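Local coordinates for protein argininosuccinate lyase (Chelativorans sp., PDB 6RXA) that is a C-N lyase of the aspartase/fumarase superfamily that binds fumarate and succinate and probably splits argininosuccinate into fumarate and L-arginine, at residues 50-53 / 54-58; 103-106 / 107-110; 436-439 / 440-444. The protein carries 2 engineered substitutions. All coordinates share one frame; numbering follows the deposited sequence.

Contact 1: 50-53 / 54-58; sequences HVVM and LTEQG
L54 lies obliquely over the imidazole of H50, one helical turn further along the chain. Its CG is 4.2 Å from the H50 ring centroid and 25° off the ring normal, which defines a CH-pi contact with the face, offset toward the rim; on that side L54 CD1 approaches H50 NE2 to 3.6 Å. The ring arrives there because H50 CG is anti to the backbone N (chi1 -177°), and its NE2 is hydrogen-bonded to I108 O, a bond that should fix its rotation. From another direction, bends at chi2 and chi3 lay the M53 thioether across L54, with M53 CE 4.1 Å from L54 CD2, while M53 SD packs 3.8 Å from Q57 CG. The polar counterpart is T55, whose OG1 donates to V51 O at 2.7 Å; the backbone T55 N binds the same V51 O at 3.0 Å from the opposite face of the carbonyl plane, so two donors grip one oxygen. T55 OG1 has a further partner in the hydroxyl of S65, on helix 62-79. Regular i to i+4 bonds, such as E56 N to V52 O at 2.9 Å, confirm the helical backbone. G58 leaves it at phi 77°, and its N bonds T55 O at 3.0 Å, one of the two bonds back into the last turn that, with the positive phi, make the Schellman motif ending helix 35-56.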
loop_
_atom_site.group_PDB
_atom_site.type_symbol
_atom_site.label_atom_id
_atom_site.label_comp_id
_atom_site.label_asym_id
_atom_site.label_seq_id
_atom_site.Cartn_x
_atom_site.Cartn_y
_atom_site.Cartn_z
ATOM N N HIS A 50 -0.779 -19.094 33.536
ATOM C CA HIS A 50 -0.695 -20.480 33.094
ATOM C C HIS A 50 -0.336 -21.389 34.259
ATOM O O HIS A 50 -0.959 -22.440 34.459
ATOM C CB HIS A 50 0.334 -20.585 31.972
ATOM C CG HIS A 50 0.447 -21.956 31.400
ATOM N ND1 HIS A 50 -0.521 -22.501 30.582
ATOM C CD2 HIS A 50 1.411 -22.895 31.528
ATOM C CE1 HIS A 50 -0.152 -23.723 30.234
ATOM N NE2 HIS A 50 1.010 -23.988 30.800
ATOM N N VAL A 51 0.650 -20.982 35.063
ATOM C CA VAL A 51 1.087 -21.779 36.207
ATOM C C VAL A 51 -0.019 -21.915 37.249
ATOM O O VAL A 51 -0.233 -23.001 37.799
ATOM C CB VAL A 51 2.382 -21.181 36.788
ATOM C CG1 VAL A 51 2.655 -21.725 38.170
ATOM C CG2 VAL A 51 3.553 -21.454 35.853
ATOM N N VAL A 52 -0.728 -20.824 37.549
ATOM C CA VAL A 52 -1.862 -20.894 38.472
ATOM C C VAL A 52 -2.911 -21.879 37.961
ATOM O O VAL A 52 -3.404 -22.731 38.711
ATOM C CB VAL A 52 -2.450 -19.490 38.708
ATOM C CG1 VAL A 52 -3.772 -19.583 39.450
ATOM C CG2 VAL A 52 -1.461 -18.631 39.473
ATOM N N MET A 53 -3.242 -21.797 36.676
ATOM C CA MET A 53 -4.201 -22.736 36.099
ATOM C C MET A 53 -3.704 -24.171 36.202
ATOM O O MET A 53 -4.476 -25.072 36.541
ATOM C CB MET A 53 -4.500 -22.351 34.647
ATOM C CG MET A 53 -5.478 -23.284 33.932
ATOM S SD MET A 53 -4.654 -24.701 33.175
ATOM C CE MET A 53 -3.637 -23.894 31.941
ATOM N N LEU A 54 -2.425 -24.414 35.902
ATOM C CA LEU A 54 -1.911 -25.773 36.013
ATOM C C LEU A 54 -2.032 -26.278 37.438
ATOM O O LEU A 54 -2.217 -27.480 37.664
ATOM C CB LEU A 54 -0.449 -25.848 35.601
ATOM C CG LEU A 54 -0.078 -25.581 34.154
ATOM C CD1 LEU A 54 1.420 -25.715 33.972
ATOM C CD2 LEU A 54 -0.800 -26.544 33.232
ATOM N N THR A 55 -1.918 -25.372 38.414
ATOM C CA THR A 55 -2.055 -25.753 39.815
ATOM C C THR A 55 -3.499 -26.127 40.134
ATOM O O THR A 55 -3.757 -27.156 40.769
ATOM C CB THR A 55 -1.598 -24.605 40.706
ATOM O OG1 THR A 55 -0.322 -24.139 40.261
ATOM C CG2 THR A 55 -1.445 -25.096 42.159
ATOM N N GLU A 56 -4.458 -25.304 39.689
ATOM C CA GLU A 56 -5.866 -25.646 39.868
ATOM C C GLU A 56 -6.177 -27.011 39.269
ATOM O O GLU A 56 -6.998 -27.763 39.807
ATOM C CB GLU A 56 -6.769 -24.597 39.210
ATOM C CG GLU A 56 -6.687 -23.204 39.802
ATOM C CD GLU A 56 -7.829 -22.299 39.350
ATOM O OE1 GLU A 56 -7.932 -21.166 39.873
ATOM O OE2 GLU A 56 -8.626 -22.714 38.477
ATOM N N GLN A 57 -5.552 -27.336 38.138
ATOM C CA GLN A 57 -5.824 -28.584 37.433
ATOM C C GLN A 57 -5.058 -29.770 38.007
ATOM O O GLN A 57 -5.230 -30.890 37.510
ATOM C CB GLN A 57 -5.502 -28.432 35.944
ATOM C CG GLN A 57 -6.357 -27.408 35.237
ATOM C CD GLN A 57 -7.830 -27.716 35.353
ATOM O OE1 GLN A 57 -8.529 -27.166 36.203
ATOM N NE2 GLN A 57 -8.304 -28.621 34.520
ATOM N N GLY A 58 -4.218 -29.557 39.015
ATOM C CA GLY A 58 -3.441 -30.634 39.600
ATOM C C GLY A 58 -2.249 -31.070 38.784
ATOM O O GLY A 58 -1.616 -32.075 39.124
#

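Contact 2: 103-106 / 107-110; sequences AGKM and HIGR
The guanidinium of R110 has the carbonyl oxygen of M106 over one face, and its NH2 end lies in the plane of the H107 imidazole, at that ring's edge. M106 O stands 3.3 Å from R110 NH2, but the angle is too poor for a hydrogen bond, so the approach is a carbonyl dipole over a cationic plane. One face of the H107 ring carries R110 O, offset toward the rim, and the ring also stacks with Y88. R110 NE reaches H107 ND1 at 3.4 Å in a weak bond, made possible by a bend at chi3 (65°) that turns the guanidinium back toward the start of the type II turn H107-R110. The M106 side chain rises from the position between its backbone N and carbonyl carbon (chi1 77°), which brings SD obliquely to 3.5 Å from R110 NH2. Replacing M106 by an alanine would probably leave this NH2 without its sulfur neighbour and open a gap beside I68, L72 and L95. On another side I108 and K105 run side by side, I108 CD1 being 3.9 Å from K105 CB. Two i to i+3 backbone hydrogen bonds close the bend: H107 N to G104 O and I108 N to K105 O, both 3.2 Å, the latter donor 66° out of the carbonyl plane. R110 NH1 is hydrogen-bonded to H47 ND1, and H107 NE2 to OG of S281 of a third subunit, a succinate-binding residue. The chemistry implies a buried cation probably eased by the M106 carbonyl, and a histidine tied to a ligand site shared between subunits.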
loop_
_atom_site.group_PDB
_atom_site.type_symbol
_atom_site.label_atom_id
_atom_site.label_comp_id
_atom_site.label_asym_id
_atom_site.label_seq_id
_atom_site.Cartn_x
_atom_site.Cartn_y
_atom_site.Cartn_z
ATOM N N ALA A 103 11.689 -25.430 36.586
ATOM C CA ALA A 103 11.357 -24.325 35.692
ATOM C C ALA A 103 10.729 -24.827 34.404
ATOM O O ALA A 103 9.828 -24.189 33.850
ATOM C CB ALA A 103 12.620 -23.531 35.357
ATOM N N GLY A 104 11.216 -25.960 33.894
ATOM C CA GLY A 104 10.718 -26.493 32.638
ATOM C C GLY A 104 9.258 -26.879 32.675
ATOM O O GLY A 104 8.602 -26.936 31.624
ATOM N N LYS A 105 8.721 -27.135 33.862
ATOM C CA LYS A 105 7.329 -27.539 33.962
ATOM C C LYS A 105 6.369 -26.403 33.672
ATOM O O LYS A 105 5.183 -26.666 33.454
ATOM C CB LYS A 105 7.045 -28.125 35.349
ATOM C CG LYS A 105 7.719 -29.465 35.574
ATOM C CD LYS A 105 7.085 -30.219 36.740
ATOM C CE LYS A 105 7.683 -31.607 36.888
ATOM N NZ LYS A 105 6.943 -32.403 37.905
ATOM N N MET A 106 6.830 -25.148 33.686
ATOM C CA MET A 106 5.903 -24.074 33.359
ATOM C C MET A 106 5.476 -24.114 31.895
ATOM O O MET A 106 4.522 -23.427 31.526
ATOM C CB MET A 106 6.464 -22.689 33.715
ATOM C CG MET A 106 7.514 -22.108 32.766
ATOM S SD MET A 106 7.508 -20.292 32.853
ATOM C CE MET A 106 9.058 -19.929 32.035
ATOM N N HIS A 107 6.152 -24.896 31.059
ATOM C CA HIS A 107 5.795 -24.984 29.648
ATOM C C HIS A 107 4.866 -26.153 29.351
ATOM O O HIS A 107 4.497 -26.352 28.192
ATOM C CB HIS A 107 7.050 -25.092 28.785
ATOM C CG HIS A 107 6.923 -24.434 27.441
ATOM N ND1 HIS A 107 6.452 -23.150 27.284
ATOM C CD2 HIS A 107 7.212 -24.882 26.197
ATOM C CE1 HIS A 107 6.457 -22.833 26.001
ATOM N NE2 HIS A 107 6.923 -23.863 25.322
ATOM N N ILE A 108 4.475 -26.930 30.364
ATOM C CA ILE A 108 3.562 -28.043 30.127
ATOM C C ILE A 108 2.279 -27.538 29.480
ATOM O O ILE A 108 1.636 -26.598 29.969
ATOM C CB ILE A 108 3.288 -28.794 31.440
ATOM C CG1 ILE A 108 4.524 -29.594 31.857
ATOM C CG2 ILE A 108 2.076 -29.700 31.273
ATOM C CD1 ILE A 108 4.444 -30.154 33.285
ATOM N N GLY A 109 1.890 -28.170 28.377
ATOM C CA GLY A 109 0.651 -27.830 27.706
ATOM C C GLY A 109 0.653 -26.529 26.932
ATOM O O GLY A 109 -0.415 -26.051 26.555
ATOM N N ARG A 110 1.823 -25.957 26.650
ATOM C CA ARG A 110 1.936 -24.621 26.079
ATOM C C ARG A 110 3.028 -24.612 25.020
ATOM O O ARG A 110 3.826 -25.545 24.906
ATOM C CB ARG A 110 2.262 -23.614 27.201
ATOM C CG ARG A 110 2.204 -22.166 26.828
ATOM C CD ARG A 110 2.454 -21.309 28.060
ATOM N NE ARG A 110 3.796 -21.460 28.611
ATOM C CZ ARG A 110 4.319 -20.599 29.478
ATOM N NH1 ARG A 110 3.609 -19.549 29.855
ATOM N NH2 ARG A 110 5.548 -20.764 29.942
#

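Contact 3: 436-439 / 440-444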
loop_
_atom_site.group_PDB
_atom_site.type_symbol
_atom_site.label_atom_id
_atom_site.label_comp_id
_atom_site.label_asym_id
_atom_site.label_seq_id
_atom_site.Cartn_x
_atom_site.Cartn_y
_atom_site.Cartn_z
ATOM N N PRO A 436 -25.310 36.665 5.246
ATOM C CA PRO A 436 -24.786 35.322 5.535
ATOM C C PRO A 436 -25.318 34.731 6.823
ATOM O O PRO A 436 -25.395 33.502 6.944
ATOM C CB PRO A 436 -23.262 35.527 5.587
ATOM C CG PRO A 436 -23.091 36.973 5.929
ATOM C CD PRO A 436 -24.252 37.698 5.311
ATOM N N TRP A 437 -25.657 35.563 7.813
ATOM C CA TRP A 437 -26.236 35.019 9.033
ATOM C C TRP A 437 -27.634 34.475 8.765
ATOM O O TRP A 437 -28.006 33.428 9.308
ATOM C CB TRP A 437 -26.264 36.071 10.141
ATOM C CG TRP A 437 -26.748 35.510 11.452
ATOM C CD1 TRP A 437 -27.825 35.925 12.184
ATOM C CD2 TRP A 437 -26.183 34.407 12.166
ATOM N NE1 TRP A 437 -27.957 35.152 13.318
ATOM C CE2 TRP A 437 -26.954 34.216 13.330
ATOM C CE3 TRP A 437 -25.088 33.562 11.937
ATOM C CZ2 TRP A 437 -26.671 33.216 14.257
ATOM C CZ3 TRP A 437 -24.811 32.575 12.860
ATOM C CH2 TRP A 437 -25.597 32.409 14.003
ATOM N N GLN A 438 -28.413 35.161 7.919
ATOM C CA GLN A 438 -29.704 34.607 7.515
ATOM C C GLN A 438 -29.536 33.313 6.725
ATOM O O GLN A 438 -30.401 32.433 6.796
ATOM C CB GLN A 438 -30.538 35.622 6.734
ATOM C CG GLN A 438 -30.921 36.848 7.545
ATOM C CD GLN A 438 -31.701 36.516 8.803
ATOM O OE1 GLN A 438 -32.671 35.761 8.770
ATOM N NE2 GLN A 438 -31.271 37.078 9.924
ATOM N N ASN A 439 -28.442 33.175 5.958
ATOM C CA ASN A 439 -28.188 31.901 5.287
ATOM C C ASN A 439 -28.053 30.787 6.318
ATOM O O ASN A 439 -28.532 29.664 6.109
ATOM C CB ASN A 439 -26.896 31.949 4.458
ATOM C CG ASN A 439 -27.079 32.560 3.093
ATOM O OD1 ASN A 439 -26.713 31.956 2.086
ATOM N ND2 ASN A 439 -27.605 33.766 3.050
ATOM N N VAL A 440 -27.359 31.070 7.427
ATOM C CA VAL A 440 -27.185 30.073 8.475
ATOM C C VAL A 440 -28.517 29.767 9.138
ATOM O O VAL A 440 -28.902 28.603 9.288
ATOM C CB VAL A 440 -26.139 30.556 9.497
ATOM C CG1 VAL A 440 -26.135 29.658 10.701
ATOM C CG2 VAL A 440 -24.749 30.579 8.856
ATOM N N LEU A 441 -29.259 30.814 9.511
ATOM C CA LEU A 441 -30.519 30.619 10.219
ATOM C C LEU A 441 -31.528 29.844 9.380
ATOM O O LEU A 441 -32.316 29.053 9.919
ATOM C CB LEU A 441 -31.092 31.974 10.633
ATOM C CG LEU A 441 -30.312 32.740 11.696
ATOM C CD1 LEU A 441 -31.028 34.058 12.038
ATOM C CD2 LEU A 441 -30.117 31.893 12.931
ATOM N N ARG A 442 -31.546 30.066 8.064
ATOM C CA ARG A 442 -32.483 29.339 7.213
ATOM C C ARG A 442 -32.167 27.850 7.127
ATOM O O ARG A 442 -33.074 27.054 6.856
ATOM C CB ARG A 442 -32.495 29.945 5.806
ATOM C CG ARG A 442 -33.332 31.205 5.724
ATOM C CD ARG A 442 -33.498 31.672 4.298
ATOM N NE ARG A 442 -32.283 32.279 3.769
ATOM C CZ ARG A 442 -32.011 33.584 3.817
ATOM N NH1 ARG A 442 -32.867 34.440 4.360
ATOM N NH2 ARG A 442 -30.876 34.037 3.301
ATOM N N ARG A 443 -30.916 27.457 7.353
ATOM C CA ARG A 443 -30.499 26.057 7.258
ATOM C C ARG A 443 -30.657 25.422 8.636
ATOM O O ARG A 443 -29.689 25.205 9.373
ATOM C CB ARG A 443 -29.072 25.970 6.736
ATOM C CG ARG A 443 -28.933 26.376 5.273
ATOM C CD ARG A 443 -27.471 26.579 4.868
ATOM N NE ARG A 443 -27.392 26.651 3.411
ATOM C CZ ARG A 443 -27.820 27.684 2.694
ATOM N NH1 ARG A 443 -27.753 27.659 1.365
ATOM N NH2 ARG A 443 -28.322 28.749 3.305
ATOM N N GLU A 444 -31.914 25.113 8.976
ATOM C CA GLU A 444 -32.281 24.723 10.335
ATOM C C GLU A 444 -32.714 23.264 10.489
ATOM O O GLU A 444 -33.156 22.877 11.575
ATOM C CB GLU A 444 -33.358 25.663 10.888
ATOM C CG GLU A 444 -34.610 25.736 10.032
ATOM C CD GLU A 444 -35.689 26.588 10.669
ATOM O OE1 GLU A 444 -36.772 26.731 10.061
ATOM O OE2 GLU A 444 -35.447 27.111 11.778
#
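Helix 436-442, a short helix that begins in the argininosuccinate lyase C-terminal region, ends here in an inverse gamma turn centred on R443, with L441 packed over the W437 indole on one flank and the carbonyl of N439 held by R443 on another. L441 CG lies over the five-membered ring of W437, 4.0 Å from its centroid and 21° off the normal, a CH-pi contact; L441 CD1 reaches W437 NE1 at 3.5 Å. With chi1 at -175° the indole points away from the W437 backbone N and runs forward along the helix, where its CZ3 also meets V440 CG1 at 3.9 Å. P451, at the start of helix 451-500, packs against W437, V440 and L441. R442 folds back instead: its bend at chi3 sets the guanidinium so that Q438 O stands 3.5 Å above its plane, over the centre, while R442 NH1 comes within 3.5 Å of Q438 CB. The charge is met by salt bridges to D369 and D432, and D369 also pairs with R443, so a single carboxylate joins both arginines to helix 367-378. The N439 amide, bound through ND2 to the carbonyls of D435 and A433, runs alongside the R443 guanidinium with the two planes 2° apart. R443 NH2 donates to N439 O at 3.0 Å, in the guanidinium plane, and R443 N adds a weak bond to that same oxygen at 3.5 Å.

From the N terminus the three contacts come in series, and none nests in or crosses another; each joins adjoining residues, so no long loop is closed. Contact 1 finishes helix 35-56, and contact 2 shapes the connection between helices 88-99 and 112-147. Though separate in sequence, these two touch, with centres 11 Å apart: V51 CG2 packs 3.8 Å from M106 CB, and H50 CD2 approaches M106 O to 3.2 Å, fastening that connection to the helix end. Contact 3 ends helix 436-442 on the opposite side of the chain's centre, its own centre 68 Å and 71 Å from those of contacts 1 and 2. Contacts 2 and 3 both touch the second subunit.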